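Local structure of probable sulfate-binding lipoprotein SubI (Mycobacterium tuberculosis, 6DDN) at residues A104-F109 / T278-F283; R155-L160 / V232-E237; I168-L173 / R219-V224. The protein probably binds sulfate outside the cytoplasmic membrane and carries it to an uptake transporter. All blocks are in the same frame, centred on the assembly; numbering follows the deposited sequence.

Following the chain from its N terminus, strand 106-108 opens the widest of the three loops, which interaction 1 closes at helix 274-284. Inside that loop, residues 155-160 reach strand 232-236 in interaction 2, and within this second loop residues 168-173 meet helix 218-227 in interaction 3; the three are nested and none cross. Interactions 2 and 3 touch directly: the backbone of Ile168 pairs with that of Val232 and Ile234, and helix 218-227 leads into strand 232-236. Interaction 1 lies on the opposite side of the chain's centre from interaction 2, the two centres about 32 Å apart, although both reach the same mixed sheet.

Interaction 1: A104-F109 / T278-F283; sequences ADLVNF and TAFRNF
Leu106 carries this contact with both of its methyl groups, one against each of two consecutive helix residues. Leu106 CD1 comes to the edge of the Phe280 ring, in the ring plane, 3.6 Å from Phe280 CD2. CD2 of Leu106 lies 3.7 Å from CB of Arg281, the two side chains crossing at about a right angle. Leu106 sends its CB toward the helix, with CG anti to the carbonyl carbon (chi1 -73°), and a chi2 of 115° turns one methyl to each helix residue; the nearest CA atoms, Leu106 CA and Arg281 CA, are 7.8 Å apart. No hydrogen bond spans the segments, so the evidence is for purely apolar packing between a strand and a helix. The strand belongs to the mixed sheet of a type 2 periplasmic-binding-protein fold: 106-108 runs parallel to 53-58 and antiparallel to 257-267, and helix 274-284 packs over it. Arg281 contributes only the base of its chain. Beyond CB the chain bends at chi3 and its polar end leads away, where NE and NH2 both donate to Asn282 OD1 in the guanidinium plane, Arg281 NH2 at 2.6 Å from Asn282 OD1. Further out, the Phe280 ring meets Phe73 with the planes at about 45° and also touches Ile54, while Leu106 packs on Leu56 from strand 53-58.

Interaction 2: R155-L160 / V232-E237; sequences RDWDDL and VLISYE. With SO4 (sulfate ion), chain G; SO4 (sulfate ion), chain C.
Trp157 meets the strand with its indole edge and a sulfate ion with its backbone N. Trp157 CZ3 is 3.9 Å from Ile234 CD1, near the ring plane; Trp157 N donates to sulfate O2 at 2.8 Å and a nearly straight 170°. This ion, probably from the crystallisation liquor, also accepts from Gln257 N. The indole NE1 bonds to the Gln257 carbonyl, which helps to hold the ring's rotation, and CG stands anti to the carbonyl carbon (chi1 -75°), turning the indole inward; Phe144 meets it edge-to-face. Leu160 adds the second half of the apolar seam. Leu160 CD2 lies 3.6 Å from Val232 CG1, the side chains roughly perpendicular. Leu160 CD1 is 3.8 Å from Ile234 CD1, so one Ile234 methyl serves both Leu160 and Trp157. The connection between strands 138-147 and 167-168 thus covers strand 232-236. Its turn is held by reciprocal bonds: Asp156 OD2 accepts from Asp159 N, an Asx motif, and Asp159 OD2 receives Arg155 N (2.7 Å) and Asp156 N from opposite faces of its carboxylate plane. Farther along the strand, Tyr236 OH donates to O2 of a second sulfate at 2.8 Å. Ser175, Ser177, Gly218 and Ala60 also hold that ion, a set of donors consistent with the family's sulfate site. Asp156 OD2 and Asp159 OD2, 3.0 Å apart, would be expected to repel, and the N-H groups and Arg162, salt-bridged to Asp159 OD1, probably offset this; the seam itself rests on methyl and ring-edge packing.

Interaction 3: I168-L173 / R219-V224; sequences ITPSPL and REATDV
The backbone of 168-173 passes along one side of helix 218-227, closest where Pro170 CA lies 5.9 Å from Ala221 CA, and no hydrogen bond joins the two segments. The helix residue at this point is Ala221, whose small CB points toward the loop and meets the proline ring: Pro170 CD is 4.0 Å from Ala221 CB. Ile168 works mainly through its CG2 branch, which stands anti to the backbone N while CG1 lies beside that nitrogen. Ile168 CG2 is 3.6 Å from the Ala221 carbonyl O and also lies near the CB of that residue. On the next turn, Ile168 CG2 is 4.0 Å from Val224 CG1. Ala221 and Val224, three residues apart and so roughly one turn on, thus border the same methyl. Val224 places CG1 between its backbone N and carbonyl carbon (chi1 80°), the branch that faces Ile168. In the fold, strands 167-168 and 232-236 run parallel and are joined by a beta-alpha-beta crossover whose connection carries three helices, 218-227 being the last. Leu233 of the second strand packs on Ile168, Ala221 and Thr222. Pro170 also touches Ser175 and Ser177, and its nearest side-chain atom is about 5 Å from the bound sulfate that accepts from Ser175 OG, Ser177 N and Gly218 N. The last two nitrogens sit at the starts of helices 177-190 and 218-227, whose N-terminal ends would be expected to favour an anion. Arg219, at that same helix start, forms a salt bridge with Glu239, and Thr222 OG1 is bonded to Glu239 and to the Gly218 carbonyl.

Interaction 1: A104-F109 / T278-F283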
loop_
_atom_site.group_PDB
_atom_site.type_symbol
_atom_site.label_atom_id
_atom_site.label_comp_id
_atom_site.label_asym_id
_atom_site.label_seq_id
_atom_site.Cartn_x
_atom_site.Cartn_y
_atom_site.Cartn_z
ATOM N N ALA A 104 -5.116 -12.672 -15.110
ATOM C CA ALA A 104 -4.066 -12.361 -14.155
ATOM C C ALA A 104 -3.265 -13.622 -13.887
ATOM O O ALA A 104 -3.831 -14.710 -13.766
ATOM C CB ALA A 104 -4.640 -11.810 -12.844
ATOM N N ASP A 105 -1.945 -13.467 -13.815
ATOM C CA ASP A 105 -1.072 -14.535 -13.363
ATOM C C ASP A 105 -0.503 -14.282 -11.975
ATOM O O ASP A 105 -0.128 -15.239 -11.292
ATOM C CB ASP A 105 0.079 -14.742 -14.359
ATOM C CG ASP A 105 -0.416 -15.085 -15.756
ATOM O OD1 ASP A 105 -0.773 -16.257 -15.999
ATOM O OD2 ASP A 105 -0.451 -14.177 -16.614
ATOM N N LEU A 106 -0.447 -13.022 -11.544
ATOM C CA LEU A 106 -0.038 -12.662 -10.196
ATOM C C LEU A 106 -0.869 -11.482 -9.724
ATOM O O LEU A 106 -1.238 -10.606 -10.512
ATOM C CB LEU A 106 1.446 -12.291 -10.120
ATOM C CG LEU A 106 2.462 -13.423 -10.224
ATOM C CD1 LEU A 106 3.281 -13.269 -11.491
ATOM C CD2 LEU A 106 3.353 -13.431 -8.996
ATOM N N VAL A 107 -1.154 -11.464 -8.426
ATOM C CA VAL A 107 -1.860 -10.361 -7.794
ATOM C C VAL A 107 -0.932 -9.721 -6.776
ATOM O O VAL A 107 -0.175 -10.416 -6.090
ATOM C CB VAL A 107 -3.171 -10.821 -7.127
ATOM C CG1 VAL A 107 -4.259 -10.926 -8.169
ATOM C CG2 VAL A 107 -2.973 -12.149 -6.412
ATOM N N ASN A 108 -0.979 -8.394 -6.699
ATOM C CA ASN A 108 -0.231 -7.628 -5.701
ATOM C C ASN A 108 -1.128 -6.463 -5.301
ATOM O O ASN A 108 -1.224 -5.471 -6.027
ATOM C CB ASN A 108 1.107 -7.147 -6.246
ATOM C CG ASN A 108 1.800 -6.177 -5.311
ATOM O OD1 ASN A 108 2.222 -5.094 -5.717
ATOM N ND2 ASN A 108 1.918 -6.560 -4.046
ATOM N N PHE A 109 -1.787 -6.588 -4.157
ATOM C CA PHE A 109 -2.823 -5.646 -3.767
ATOM C C PHE A 109 -2.388 -4.838 -2.553
ATOM O O PHE A 109 -1.409 -5.155 -1.873
ATOM C CB PHE A 109 -4.138 -6.386 -3.500
ATOM C CG PHE A 109 -4.764 -6.950 -4.741
ATOM C CD1 PHE A 109 -4.644 -6.284 -5.950
ATOM C CD2 PHE A 109 -5.456 -8.149 -4.707
ATOM C CE1 PHE A 109 -5.213 -6.795 -7.103
ATOM C CE2 PHE A 109 -6.028 -8.667 -5.858
ATOM C CZ PHE A 109 -5.904 -7.988 -7.057
ATOM N N THR A 278 5.297 -18.446 -10.508
ATOM C CA THR A 278 5.996 -18.771 -9.268
ATOM C C THR A 278 7.419 -18.228 -9.283
ATOM O O THR A 278 7.906 -17.718 -8.268
ATOM C CB THR A 278 6.008 -20.282 -9.040
ATOM O OG1 THR A 278 4.668 -20.784 -9.094
ATOM C CG2 THR A 278 6.617 -20.618 -7.688
ATOM N N ALA A 279 8.101 -18.332 -10.426
ATOM C CA ALA A 279 9.451 -17.791 -10.530
ATOM C C ALA A 279 9.455 -16.285 -10.309
ATOM O O ALA A 279 10.331 -15.753 -9.616
ATOM C CB ALA A 279 10.053 -18.139 -11.892
ATOM N N PHE A 280 8.473 -15.581 -10.875
ATOM C CA PHE A 280 8.408 -14.135 -10.704
ATOM C C PHE A 280 8.057 -13.748 -9.275
ATOM O O PHE A 280 8.502 -12.700 -8.793
ATOM C CB PHE A 280 7.394 -13.533 -11.676
ATOM C CG PHE A 280 7.434 -12.035 -11.739
ATOM C CD1 PHE A 280 8.643 -11.366 -11.782
ATOM C CD2 PHE A 280 6.266 -11.297 -11.759
ATOM C CE1 PHE A 280 8.685 -9.987 -11.843
ATOM C CE2 PHE A 280 6.303 -9.915 -11.820
ATOM C CZ PHE A 280 7.513 -9.261 -11.862
ATOM N N ARG A 281 7.268 -14.571 -8.581
ATOM C CA ARG A 281 6.939 -14.273 -7.193
ATOM C C ARG A 281 8.131 -14.531 -6.278
ATOM O O ARG A 281 8.457 -13.703 -5.419
ATOM C CB ARG A 281 5.735 -15.100 -6.742
ATOM C CG ARG A 281 5.371 -14.881 -5.284
ATOM C CD ARG A 281 4.707 -16.103 -4.686
ATOM N NE ARG A 281 5.646 -17.210 -4.533
ATOM C CZ ARG A 281 5.284 -18.484 -4.413
ATOM N NH1 ARG A 281 3.999 -18.812 -4.428
ATOM N NH2 ARG A 281 6.205 -19.430 -4.279
ATOM N N ASN A 282 8.790 -15.680 -6.448
ATOM C CA ASN A 282 9.931 -16.014 -5.602
ATOM C C ASN A 282 11.098 -15.064 -5.834
ATOM O O ASN A 282 11.866 -14.792 -4.904
ATOM C CB ASN A 282 10.360 -17.459 -5.851
ATOM C CG ASN A 282 9.308 -18.465 -5.410
ATOM O OD1 ASN A 282 8.359 -18.120 -4.705
ATOM N ND2 ASN A 282 9.475 -19.716 -5.824
ATOM N N PHE A 283 11.240 -14.544 -7.055
ATOM C CA PHE A 283 12.312 -13.596 -7.336
ATOM C C PHE A 283 12.209 -12.354 -6.459
ATOM O O PHE A 283 13.227 -11.719 -6.167
ATOM C CB PHE A 283 12.289 -13.205 -8.815
ATOM C CG PHE A 283 13.373 -12.240 -9.206
ATOM C CD1 PHE A 283 14.669 -12.680 -9.417
ATOM C CD2 PHE A 283 13.093 -10.892 -9.366
ATOM C CE1 PHE A 283 15.667 -11.794 -9.778
ATOM C CE2 PHE A 283 14.085 -10.002 -9.726
ATOM C CZ PHE A 283 15.374 -10.453 -9.932
#

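Interaction 2: R155-L160 / V232-E237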
loop_
_atom_site.group_PDB
_atom_site.type_symbol
_atom_site.label_atom_id
_atom_site.label_comp_id
_atom_site.label_asym_id
_atom_site.label_seq_id
_atom_site.Cartn_x
_atom_site.Cartn_y
_atom_site.Cartn_z
ATOM N N ARG A 155 2.300 18.325 11.237
ATOM C CA ARG A 155 3.235 17.404 11.875
ATOM C C ARG A 155 2.585 16.204 12.550
ATOM O O ARG A 155 3.296 15.233 12.837
ATOM C CB ARG A 155 4.091 18.136 12.923
ATOM C CG ARG A 155 4.777 19.404 12.434
ATOM C CD ARG A 155 6.087 19.113 11.718
ATOM N NE ARG A 155 6.550 20.277 10.965
ATOM C CZ ARG A 155 7.473 20.237 10.007
ATOM N NH1 ARG A 155 8.043 19.086 9.676
ATOM N NH2 ARG A 155 7.826 21.351 9.380
ATOM N N ASP A 156 1.282 16.226 12.820
ATOM C CA ASP A 156 0.669 15.144 13.578
ATOM C C ASP A 156 -0.809 15.044 13.223
ATOM O O ASP A 156 -1.353 15.877 12.493
ATOM C CB ASP A 156 0.901 15.333 15.086
ATOM C CG ASP A 156 0.150 16.522 15.671
ATOM O OD1 ASP A 156 0.317 16.770 16.883
ATOM O OD2 ASP A 156 -0.597 17.214 14.949
ATOM N N TRP A 157 -1.457 14.005 13.759
ATOM C CA TRP A 157 -2.841 13.727 13.390
ATOM C C TRP A 157 -3.785 14.834 13.838
ATOM O O TRP A 157 -4.786 15.102 13.164
ATOM C CB TRP A 157 -3.278 12.385 13.973
ATOM C CG TRP A 157 -2.699 11.227 13.230
ATOM C CD1 TRP A 157 -1.751 10.359 13.679
ATOM C CD2 TRP A 157 -3.016 10.817 11.897
ATOM N NE1 TRP A 157 -1.459 9.431 12.713
ATOM C CE2 TRP A 157 -2.224 9.691 11.607
ATOM C CE3 TRP A 157 -3.896 11.293 10.920
ATOM C CZ2 TRP A 157 -2.284 9.032 10.382
ATOM C CZ3 TRP A 157 -3.957 10.636 9.704
ATOM C CH2 TRP A 157 -3.154 9.518 9.445
ATOM N N ASP A 158 -3.490 15.486 14.965
ATOM C CA ASP A 158 -4.312 16.609 15.397
ATOM C C ASP A 158 -4.273 17.751 14.391
ATOM O O ASP A 158 -5.231 18.527 14.295
ATOM C CB ASP A 158 -3.859 17.099 16.773
ATOM C CG ASP A 158 -4.405 16.250 17.903
ATOM O OD1 ASP A 158 -5.404 15.534 17.680
ATOM O OD2 ASP A 158 -3.836 16.303 19.016
ATOM N N ASP A 159 -3.182 17.869 13.631
ATOM C CA ASP A 159 -3.080 18.931 12.637
ATOM C C ASP A 159 -4.102 18.780 11.518
ATOM O O ASP A 159 -4.431 19.773 10.861
ATOM C CB ASP A 159 -1.669 18.975 12.047
ATOM C CG ASP A 159 -0.667 19.635 12.974
ATOM O OD1 ASP A 159 -1.052 20.576 13.697
ATOM O OD2 ASP A 159 0.506 19.211 12.979
ATOM N N LEU A 160 -4.608 17.568 11.286
ATOM C CA LEU A 160 -5.602 17.358 10.241
ATOM C C LEU A 160 -6.985 17.852 10.638
ATOM O O LEU A 160 -7.852 17.979 9.766
ATOM C CB LEU A 160 -5.685 15.876 9.866
ATOM C CG LEU A 160 -4.412 15.154 9.418
ATOM C CD1 LEU A 160 -4.767 13.944 8.568
ATOM C CD2 LEU A 160 -3.469 16.081 8.666
ATOM N N VAL A 232 -3.267 18.458 2.775
ATOM C CA VAL A 232 -2.465 17.309 3.172
ATOM C C VAL A 232 -3.084 16.062 2.556
ATOM O O VAL A 232 -4.302 15.867 2.624
ATOM C CB VAL A 232 -2.368 17.175 4.705
ATOM C CG1 VAL A 232 -3.741 17.322 5.340
ATOM C CG2 VAL A 232 -1.726 15.850 5.093
ATOM N N LEU A 233 -2.250 15.234 1.939
ATOM C CA LEU A 233 -2.679 13.987 1.323
ATOM C C LEU A 233 -2.121 12.826 2.133
ATOM O O LEU A 233 -0.899 12.668 2.239
ATOM C CB LEU A 233 -2.209 13.907 -0.131
ATOM C CG LEU A 233 -2.046 12.507 -0.727
ATOM C CD1 LEU A 233 -3.401 11.909 -1.065
ATOM C CD2 LEU A 233 -1.146 12.538 -1.952
ATOM N N ILE A 234 -3.010 12.027 2.715
ATOM C CA ILE A 234 -2.596 10.805 3.393
ATOM C C ILE A 234 -2.289 9.754 2.336
ATOM O O ILE A 234 -3.119 9.474 1.465
ATOM C CB ILE A 234 -3.681 10.321 4.365
ATOM C CG1 ILE A 234 -4.375 11.506 5.034
ATOM C CG2 ILE A 234 -3.077 9.421 5.419
ATOM C CD1 ILE A 234 -5.345 11.099 6.126
ATOM N N SER A 235 -1.093 9.176 2.402
ATOM C CA SER A 235 -0.617 8.332 1.315
ATOM C C SER A 235 0.448 7.382 1.842
ATOM O O SER A 235 0.879 7.476 2.994
ATOM C CB SER A 235 -0.065 9.183 0.167
ATOM O OG SER A 235 0.320 8.375 -0.930
ATOM N N TYR A 236 0.860 6.457 0.979
ATOM C CA TYR A 236 1.996 5.603 1.289
ATOM C C TYR A 236 3.276 6.428 1.322
ATOM O O TYR A 236 3.415 7.432 0.620
ATOM C CB TYR A 236 2.161 4.488 0.250
ATOM C CG TYR A 236 0.920 3.703 -0.116
ATOM C CD1 TYR A 236 -0.019 4.218 -0.999
ATOM C CD2 TYR A 236 0.715 2.424 0.384
ATOM C CE1 TYR A 236 -1.142 3.494 -1.348
ATOM C CE2 TYR A 236 -0.406 1.692 0.040
ATOM C CZ TYR A 236 -1.330 2.233 -0.827
ATOM O OH TYR A 236 -2.446 1.507 -1.173
ATOM N N GLU A 237 4.226 5.984 2.145
ATOM C CA GLU A 237 5.553 6.587 2.118
ATOM C C GLU A 237 6.237 6.353 0.778
ATOM O O GLU A 237 6.993 7.210 0.308
ATOM C CB GLU A 237 6.399 6.027 3.263
ATOM C CG GLU A 237 7.734 6.713 3.467
ATOM C CD GLU A 237 8.683 5.872 4.299
ATOM O OE1 GLU A 237 8.672 4.631 4.144
ATOM O OE2 GLU A 237 9.437 6.450 5.110
HETATM S S SO4 G . 0.154 11.433 16.631
HETATM O O1 SO4 G . 0.169 10.235 15.804
HETATM O O2 SO4 G . -0.023 12.591 15.768
HETATM O O3 SO4 G . -0.952 11.369 17.582
HETATM O O4 SO4 G . 1.420 11.531 17.350
HETATM S S SO4 C . -4.799 1.755 -3.800
HETATM O O1 SO4 C . -4.853 0.875 -4.964
HETATM O O2 SO4 C . -3.443 2.279 -3.655
HETATM O O3 SO4 C . -5.729 2.866 -3.973
HETATM O O4 SO4 C . -5.167 1.000 -2.607
#

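Interaction 3: I168-L173 / R219-V224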
loop_
_atom_site.group_PDB
_atom_site.type_symbol
_atom_site.label_atom_id
_atom_site.label_comp_id
_atom_site.label_asym_id
_atom_site.label_seq_id
_atom_site.Cartn_x
_atom_site.Cartn_y
_atom_site.Cartn_z
ATOM N N ILE A 168 -6.846 15.031 1.717
ATOM C CA ILE A 168 -7.067 14.229 0.522
ATOM C C ILE A 168 -6.784 12.778 0.876
ATOM O O ILE A 168 -5.668 12.437 1.288
ATOM C CB ILE A 168 -6.186 14.698 -0.645
ATOM C CG1 ILE A 168 -6.394 16.190 -0.902
ATOM C CG2 ILE A 168 -6.494 13.896 -1.897
ATOM C CD1 ILE A 168 -7.837 16.568 -1.158
ATOM N N THR A 169 -7.798 11.922 0.727
ATOM C CA THR A 169 -7.671 10.494 0.978
ATOM C C THR A 169 -8.718 9.775 0.138
ATOM O O THR A 169 -9.841 10.281 -0.005
ATOM C CB THR A 169 -7.845 10.149 2.464
ATOM O OG1 THR A 169 -7.774 8.730 2.646
ATOM C CG2 THR A 169 -9.175 10.665 2.992
ATOM N N PRO A 170 -8.384 8.618 -0.440
ATOM C CA PRO A 170 -9.330 7.948 -1.344
ATOM C C PRO A 170 -10.505 7.293 -0.632
ATOM O O PRO A 170 -10.669 7.425 0.586
ATOM C CB PRO A 170 -8.455 6.905 -2.052
ATOM C CG PRO A 170 -7.347 6.645 -1.104
ATOM C CD PRO A 170 -7.073 7.951 -0.420
ATOM N N SER A 171 -11.330 6.580 -1.400
ATOM C CA SER A 171 -12.553 5.932 -0.937
ATOM C C SER A 171 -12.261 4.500 -0.505
ATOM O O SER A 171 -11.594 3.763 -1.241
ATOM C CB SER A 171 -13.605 5.928 -2.037
ATOM O OG SER A 171 -14.854 5.476 -1.547
ATOM N N PRO A 172 -12.737 4.069 0.668
ATOM C CA PRO A 172 -12.476 2.688 1.107
ATOM C C PRO A 172 -13.242 1.645 0.317
ATOM O O PRO A 172 -13.010 0.446 0.519
ATOM C CB PRO A 172 -12.912 2.696 2.583
ATOM C CG PRO A 172 -13.156 4.143 2.932
ATOM C CD PRO A 172 -13.529 4.814 1.656
ATOM N N LEU A 173 -14.146 2.058 -0.571
ATOM C CA LEU A 173 -14.890 1.094 -1.371
ATOM C C LEU A 173 -14.015 0.503 -2.466
ATOM O O LEU A 173 -14.143 -0.678 -2.805
ATOM C CB LEU A 173 -16.123 1.757 -1.977
ATOM C CG LEU A 173 -17.228 2.221 -1.028
ATOM C CD1 LEU A 173 -18.573 2.166 -1.732
ATOM C CD2 LEU A 173 -17.250 1.384 0.238
ATOM N N ARG A 219 -3.359 6.577 -6.142
ATOM C CA ARG A 219 -2.765 7.284 -7.272
ATOM C C ARG A 219 -3.654 8.437 -7.720
ATOM O O ARG A 219 -3.174 9.553 -7.953
ATOM C CB ARG A 219 -2.512 6.314 -8.426
ATOM C CG ARG A 219 -2.055 6.980 -9.718
ATOM C CD ARG A 219 -0.800 7.824 -9.516
ATOM N NE ARG A 219 0.147 7.198 -8.595
ATOM C CZ ARG A 219 1.048 6.290 -8.951
ATOM N NH1 ARG A 219 1.130 5.897 -10.215
ATOM N NH2 ARG A 219 1.864 5.771 -8.043
ATOM N N GLU A 220 -4.960 8.182 -7.847
ATOM C CA GLU A 220 -5.890 9.260 -8.166
ATOM C C GLU A 220 -5.891 10.331 -7.084
ATOM O O GLU A 220 -6.067 11.518 -7.384
ATOM C CB GLU A 220 -7.299 8.701 -8.364
ATOM C CG GLU A 220 -7.453 7.809 -9.586
ATOM C CD GLU A 220 -8.861 7.265 -9.735
ATOM O OE1 GLU A 220 -9.718 7.602 -8.890
ATOM O OE2 GLU A 220 -9.112 6.501 -10.691
ATOM N N ALA A 221 -5.692 9.936 -5.825
ATOM C CA ALA A 221 -5.587 10.920 -4.752
ATOM C C ALA A 221 -4.319 11.752 -4.892
ATOM O O ALA A 221 -4.329 12.960 -4.622
ATOM C CB ALA A 221 -5.626 10.221 -3.395
ATOM N N THR A 222 -3.215 11.122 -5.309
ATOM C CA THR A 222 -1.977 11.861 -5.534
ATOM C C THR A 222 -2.132 12.854 -6.678
ATOM O O THR A 222 -1.614 13.975 -6.613
ATOM C CB THR A 222 -0.828 10.895 -5.832
ATOM O OG1 THR A 222 -0.842 9.820 -4.886
ATOM C CG2 THR A 222 0.510 11.618 -5.757
ATOM N N ASP A 223 -2.840 12.455 -7.737
ATOM C CA ASP A 223 -2.999 13.315 -8.904
ATOM C C ASP A 223 -3.747 14.596 -8.551
ATOM O O ASP A 223 -3.260 15.704 -8.804
ATOM C CB ASP A 223 -3.730 12.556 -10.012
ATOM C CG ASP A 223 -2.922 11.390 -10.554
ATOM O OD1 ASP A 223 -1.696 11.350 -10.312
ATOM O OD2 ASP A 223 -3.512 10.513 -11.225
ATOM N N VAL A 224 -4.935 14.461 -7.957
ATOM C CA VAL A 224 -5.737 15.638 -7.641
ATOM C C VAL A 224 -5.051 16.496 -6.584
ATOM O O VAL A 224 -5.268 17.712 -6.529
ATOM C CB VAL A 224 -7.156 15.223 -7.208
ATOM C CG1 VAL A 224 -7.176 14.778 -5.752
ATOM C CG2 VAL A 224 -8.135 16.367 -7.440
#